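Local structure of alternansucrase (Leuconostoc mesenteroides, 6HVG) at residues T878-I890 with D904-N916. The protein is a large multidomain enzyme of glycosyl hydrolase family 70, with a TIM-barrel-type catalytic domain, a bound calcium ion and cell-wall-binding-type repeats. Residues are numbered along the deposited sequence; the frame is centred on the assembly and turned at random.
Sequences TDLLTSVRFGKGI and DYKNQGIGVIVGN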
loop_
_atom_site.group_PDB
_atom_site.type_symbol
_atom_site.label_atom_id
_atom_site.label_comp_id
_atom_site.label_asym_id
_atom_site.label_seq_id
_atom_site.Cartn_x
_atom_site.Cartn_y
_atom_site.Cartn_z
ATOM N N THR A 878 -11.706 -21.447 32.352
ATOM C CA THR A 878 -12.044 -21.795 30.978
ATOM C C THR A 878 -11.842 -20.649 29.986
ATOM O O THR A 878 -11.699 -20.886 28.786
ATOM C CB THR A 878 -13.518 -22.203 30.957
ATOM O OG1 THR A 878 -13.711 -23.326 31.818
ATOM C CG2 THR A 878 -13.947 -22.583 29.598
ATOM N N ASP A 879 -11.821 -19.421 30.503
ATOM C CA ASP A 879 -11.808 -18.196 29.689
ATOM C C ASP A 879 -13.022 -18.081 28.751
ATOM O O ASP A 879 -12.896 -17.703 27.583
ATOM C CB ASP A 879 -10.487 -18.082 28.923
ATOM C CG ASP A 879 -10.296 -16.723 28.269
ATOM O OD1 ASP A 879 -10.421 -15.721 28.987
ATOM O OD2 ASP A 879 -9.993 -16.673 27.065
ATOM N N LEU A 880 -14.195 -18.429 29.284
ATOM C CA LEU A 880 -15.448 -18.356 28.562
ATOM C C LEU A 880 -16.115 -17.024 28.924
ATOM O O LEU A 880 -16.238 -16.687 30.098
ATOM C CB LEU A 880 -16.352 -19.562 28.916
ATOM C CG LEU A 880 -16.918 -20.425 27.760
ATOM C CD1 LEU A 880 -15.970 -20.668 26.614
ATOM C CD2 LEU A 880 -17.396 -21.778 28.266
ATOM N N LEU A 881 -16.514 -16.250 27.913
ATOM C CA LEU A 881 -17.106 -14.923 28.139
ATOM C C LEU A 881 -18.623 -15.015 28.277
ATOM O O LEU A 881 -19.271 -15.686 27.493
ATOM C CB LEU A 881 -16.735 -13.967 26.999
ATOM C CG LEU A 881 -17.334 -12.551 27.024
ATOM C CD1 LEU A 881 -16.295 -11.500 26.673
ATOM C CD2 LEU A 881 -18.496 -12.433 26.063
ATOM N N THR A 882 -19.165 -14.336 29.279
ATOM C CA THR A 882 -20.589 -14.330 29.513
ATOM C C THR A 882 -21.151 -12.919 29.423
ATOM O O THR A 882 -20.796 -12.050 30.209
ATOM C CB THR A 882 -20.939 -14.965 30.872
ATOM O OG1 THR A 882 -20.200 -14.341 31.923
ATOM C CG2 THR A 882 -20.624 -16.442 30.841
ATOM N N SER A 883 -22.021 -12.711 28.439
ATOM C CA SER A 883 -22.639 -11.403 28.164
ATOM C C SER A 883 -24.142 -11.537 28.258
ATOM O O SER A 883 -24.722 -12.434 27.641
ATOM C CB SER A 883 -22.254 -10.873 26.772
ATOM O OG SER A 883 -22.753 -9.566 26.542
ATOM N N VAL A 884 -24.758 -10.631 29.014
ATOM C CA VAL A 884 -26.180 -10.670 29.322
ATOM C C VAL A 884 -26.820 -9.324 29.043
ATOM O O VAL A 884 -26.188 -8.312 29.255
ATOM C CB VAL A 884 -26.428 -10.993 30.820
ATOM C CG1 VAL A 884 -27.905 -10.863 31.171
ATOM C CG2 VAL A 884 -25.899 -12.386 31.158
ATOM N N ARG A 885 -28.057 -9.327 28.554
ATOM C CA ARG A 885 -28.914 -8.146 28.527
ATOM C C ARG A 885 -30.190 -8.491 29.322
ATOM O O ARG A 885 -30.730 -9.576 29.172
ATOM C CB ARG A 885 -29.267 -7.729 27.083
ATOM C CG ARG A 885 -28.138 -7.077 26.254
ATOM C CD ARG A 885 -27.619 -5.705 26.780
ATOM N NE ARG A 885 -28.421 -4.552 26.365
ATOM C CZ ARG A 885 -28.461 -4.072 25.121
ATOM N NH1 ARG A 885 -27.744 -4.607 24.139
ATOM N NH2 ARG A 885 -29.236 -3.033 24.847
ATOM N N PHE A 886 -30.707 -7.549 30.113
ATOM C CA PHE A 886 -31.792 -7.820 31.064
ATOM C C PHE A 886 -33.266 -7.653 30.618
ATOM O O PHE A 886 -34.124 -8.356 31.140
ATOM C CB PHE A 886 -31.577 -6.974 32.311
ATOM C CG PHE A 886 -30.248 -7.176 32.957
ATOM C CD1 PHE A 886 -29.904 -8.404 33.504
ATOM C CD2 PHE A 886 -29.328 -6.143 33.004
ATOM C CE1 PHE A 886 -28.669 -8.598 34.105
ATOM C CE2 PHE A 886 -28.092 -6.326 33.607
ATOM C CZ PHE A 886 -27.760 -7.564 34.162
ATOM N N GLY A 887 -33.582 -6.719 29.719
ATOM C CA GLY A 887 -34.966 -6.422 29.338
ATOM C C GLY A 887 -35.169 -4.933 29.314
ATOM O O GLY A 887 -34.238 -4.228 29.596
ATOM N N LYS A 888 -36.364 -4.435 29.017
ATOM C CA LYS A 888 -36.518 -3.029 28.645
ATOM C C LYS A 888 -36.132 -1.996 29.687
ATOM O O LYS A 888 -35.326 -1.084 29.394
ATOM C CB LYS A 888 -37.899 -2.693 28.131
ATOM C CG LYS A 888 -37.852 -1.516 27.172
ATOM C CD LYS A 888 -39.235 -1.062 26.739
ATOM C CE LYS A 888 -39.227 -0.299 25.410
ATOM N NZ LYS A 888 -39.131 -1.195 24.215
ATOM N N GLY A 889 -36.661 -2.089 30.883
ATOM C CA GLY A 889 -36.276 -1.077 31.883
ATOM C C GLY A 889 -35.324 -1.593 32.945
ATOM O O GLY A 889 -35.145 -0.959 33.983
ATOM N N ILE A 890 -34.742 -2.771 32.722
ATOM C CA ILE A 890 -33.874 -3.425 33.710
ATOM C C ILE A 890 -32.419 -3.124 33.398
ATOM O O ILE A 890 -31.897 -3.542 32.380
ATOM C CB ILE A 890 -34.061 -4.956 33.728
ATOM C CG1 ILE A 890 -35.550 -5.354 33.805
ATOM C CG2 ILE A 890 -33.325 -5.580 34.899
ATOM C CD1 ILE A 890 -36.292 -4.827 35.022
ATOM N N ASP A 904 -42.891 -5.453 30.083
ATOM C CA ASP A 904 -42.215 -5.847 28.841
ATOM C C ASP A 904 -40.934 -6.626 29.096
ATOM O O ASP A 904 -40.613 -7.541 28.355
ATOM C CB ASP A 904 -41.885 -4.623 27.980
ATOM C CG ASP A 904 -43.129 -3.903 27.453
ATOM O OD1 ASP A 904 -44.208 -4.026 28.064
ATOM O OD2 ASP A 904 -43.020 -3.188 26.429
ATOM N N TYR A 905 -40.209 -6.255 30.145
ATOM C CA TYR A 905 -38.924 -6.879 30.475
ATOM C C TYR A 905 -38.924 -8.390 30.684
ATOM O O TYR A 905 -37.914 -9.046 30.396
ATOM C CB TYR A 905 -38.313 -6.221 31.721
ATOM C CG TYR A 905 -38.946 -6.599 33.048
ATOM C CD1 TYR A 905 -40.012 -5.868 33.565
ATOM C CD2 TYR A 905 -38.470 -7.660 33.789
ATOM C CE1 TYR A 905 -40.591 -6.183 34.780
ATOM C CE2 TYR A 905 -39.041 -7.989 35.015
ATOM C CZ TYR A 905 -40.104 -7.247 35.508
ATOM O OH TYR A 905 -40.682 -7.551 36.724
ATOM N N LYS A 906 -40.017 -8.938 31.212
ATOM C CA LYS A 906 -40.022 -10.331 31.666
ATOM C C LYS A 906 -39.687 -11.337 30.561
ATOM O O LYS A 906 -38.973 -12.316 30.812
ATOM C CB LYS A 906 -41.345 -10.702 32.370
ATOM C CG LYS A 906 -41.243 -10.782 33.898
ATOM C CD LYS A 906 -40.650 -12.122 34.351
ATOM C CE LYS A 906 -40.786 -12.421 35.842
ATOM N NZ LYS A 906 -39.831 -11.674 36.707
ATOM N N ASN A 907 -40.179 -11.096 29.345
ATOM C CA ASN A 907 -39.900 -11.993 28.227
ATOM C C ASN A 907 -38.804 -11.508 27.293
ATOM O O ASN A 907 -38.629 -12.046 26.201
ATOM C CB ASN A 907 -41.200 -12.278 27.487
ATOM C CG ASN A 907 -42.236 -12.923 28.393
ATOM O OD1 ASN A 907 -43.272 -12.320 28.686
ATOM N ND2 ASN A 907 -41.941 -14.125 28.884
ATOM N N GLN A 908 -38.058 -10.510 27.745
ATOM C CA GLN A 908 -36.962 -9.919 26.975
ATOM C C GLN A 908 -35.628 -10.308 27.659
ATOM O O GLN A 908 -35.630 -11.066 28.634
ATOM C CB GLN A 908 -37.130 -8.399 26.907
ATOM C CG GLN A 908 -38.281 -7.957 26.056
ATOM C CD GLN A 908 -38.484 -6.459 26.034
ATOM O OE1 GLN A 908 -37.765 -5.703 26.673
ATOM N NE2 GLN A 908 -39.467 -6.021 25.258
ATOM N N GLY A 909 -34.518 -9.793 27.141
ATOM C CA GLY A 909 -33.202 -10.126 27.627
ATOM C C GLY A 909 -32.628 -11.321 26.889
ATOM O O GLY A 909 -33.355 -12.082 26.265
ATOM N N ILE A 910 -31.310 -11.482 26.963
ATOM C CA ILE A 910 -30.613 -12.527 26.231
ATOM C C ILE A 910 -29.317 -12.904 26.959
ATOM O O ILE A 910 -28.767 -12.090 27.699
ATOM C CB ILE A 910 -30.320 -12.054 24.788
ATOM C CG1 ILE A 910 -29.821 -13.198 23.913
ATOM C CG2 ILE A 910 -29.289 -10.941 24.774
ATOM C CD1 ILE A 910 -29.873 -12.901 22.413
ATOM N N GLY A 911 -28.859 -14.142 26.765
ATOM C CA GLY A 911 -27.626 -14.623 27.375
ATOM C C GLY A 911 -26.694 -15.170 26.317
ATOM O O GLY A 911 -27.095 -16.006 25.504
ATOM N N VAL A 912 -25.460 -14.679 26.299
ATOM C CA VAL A 912 -24.469 -15.112 25.312
ATOM C C VAL A 912 -23.206 -15.638 26.001
ATOM O O VAL A 912 -22.655 -14.984 26.890
ATOM C CB VAL A 912 -24.101 -13.992 24.359
ATOM C CG1 VAL A 912 -23.109 -14.485 23.306
ATOM C CG2 VAL A 912 -25.355 -13.468 23.698
ATOM N N ILE A 913 -22.804 -16.847 25.599
ATOM C CA ILE A 913 -21.587 -17.490 26.053
ATOM C C ILE A 913 -20.715 -17.758 24.830
ATOM O O ILE A 913 -21.182 -18.370 23.866
ATOM C CB ILE A 913 -21.886 -18.825 26.755
ATOM C CG1 ILE A 913 -22.917 -18.618 27.871
ATOM C CG2 ILE A 913 -20.597 -19.415 27.320
ATOM C CD1 ILE A 913 -23.487 -19.907 28.404
ATOM N N VAL A 914 -19.450 -17.338 24.878
ATOM C CA VAL A 914 -18.541 -17.531 23.746
ATOM C C VAL A 914 -17.121 -17.858 24.190
ATOM O O VAL A 914 -16.644 -17.359 25.189
ATOM C CB VAL A 914 -18.569 -16.319 22.795
ATOM C CG1 VAL A 914 -18.562 -15.037 23.574
ATOM C CG2 VAL A 914 -17.424 -16.339 21.793
ATOM N N GLY A 915 -16.468 -18.731 23.428
ATOM C CA GLY A 915 -15.086 -19.127 23.673
ATOM C C GLY A 915 -14.287 -19.178 22.392
ATOM O O GLY A 915 -14.855 -19.290 21.310
ATOM N N ASN A 916 -12.962 -19.107 22.527
ATOM C CA ASN A 916 -12.025 -19.103 21.386
ATOM C C ASN A 916 -11.107 -20.306 21.388
ATOM O O ASN A 916 -10.042 -20.269 20.785
ATOM C CB ASN A 916 -11.180 -17.822 21.410
ATOM C CG ASN A 916 -10.392 -17.659 22.701
ATOM O OD1 ASN A 916 -10.134 -18.618 23.422
ATOM N ND2 ASN A 916 -10.003 -16.428 22.991
#
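Leu881 and Val914, Ser883 and Val912, and Arg885 and Ile910 form three hydrogen-bonded pairs of an antiparallel ladder, each closed by two backbone bonds. The ladder shows how alternation sorts the pairs by face: these three send their side chains to one face of the sheet, while the pairs of the other face, Thr882 with Ile913 and Val884 with Gly911, are non-hydrogen-bonded. The straightest bond is that from Ser883 N to Val912 O, 2.8 Å and 175°; the most bent, Ile910 N to Arg885 O, is 148°. In the non-hydrogen-bonded pairs CA-H groups approach carbonyls instead, as with Ile913 CA and Leu881 O at 3.3 Å. Farther out, Arg885 NH1 and NE hydrogen-bond to the carbonyls of Thr816 and Gly860.

Strands 881-885 and 910-915 are successive in the chain and make a beta hairpin with a long connection. The pair lies inside a larger antiparallel sheet, with strand 862-866 beyond 881-885 and strand 1003-1009 beyond 910-915.

Apolar contacts divide between the two faces. On the face of Ser883 and Val912, Leu881 and Val914 lie side by side, Leu881 CD2 3.6 Å from Val914 CG1; Val914 CG1 sits between its own backbone N and carbonyl carbon (chi1 43°), which turns it to Leu881. On the face of Thr882 and Ile913, Leu880 lies across Ile913, Leu880 CG 3.8 Å from Ile913 CG2, and both side chains also touch strand 927-931.

A CH-pi contact lies beyond the strands: Ile890 CD1 sits over one face of the Tyr905 ring, 3.9 Å from its centroid, while Ile890 CG1 packs against Tyr905 CB at 3.6 Å. Nearby, the extended Gln908 side chain brings Gln908 OE1 to 3.0 Å from Lys888 N.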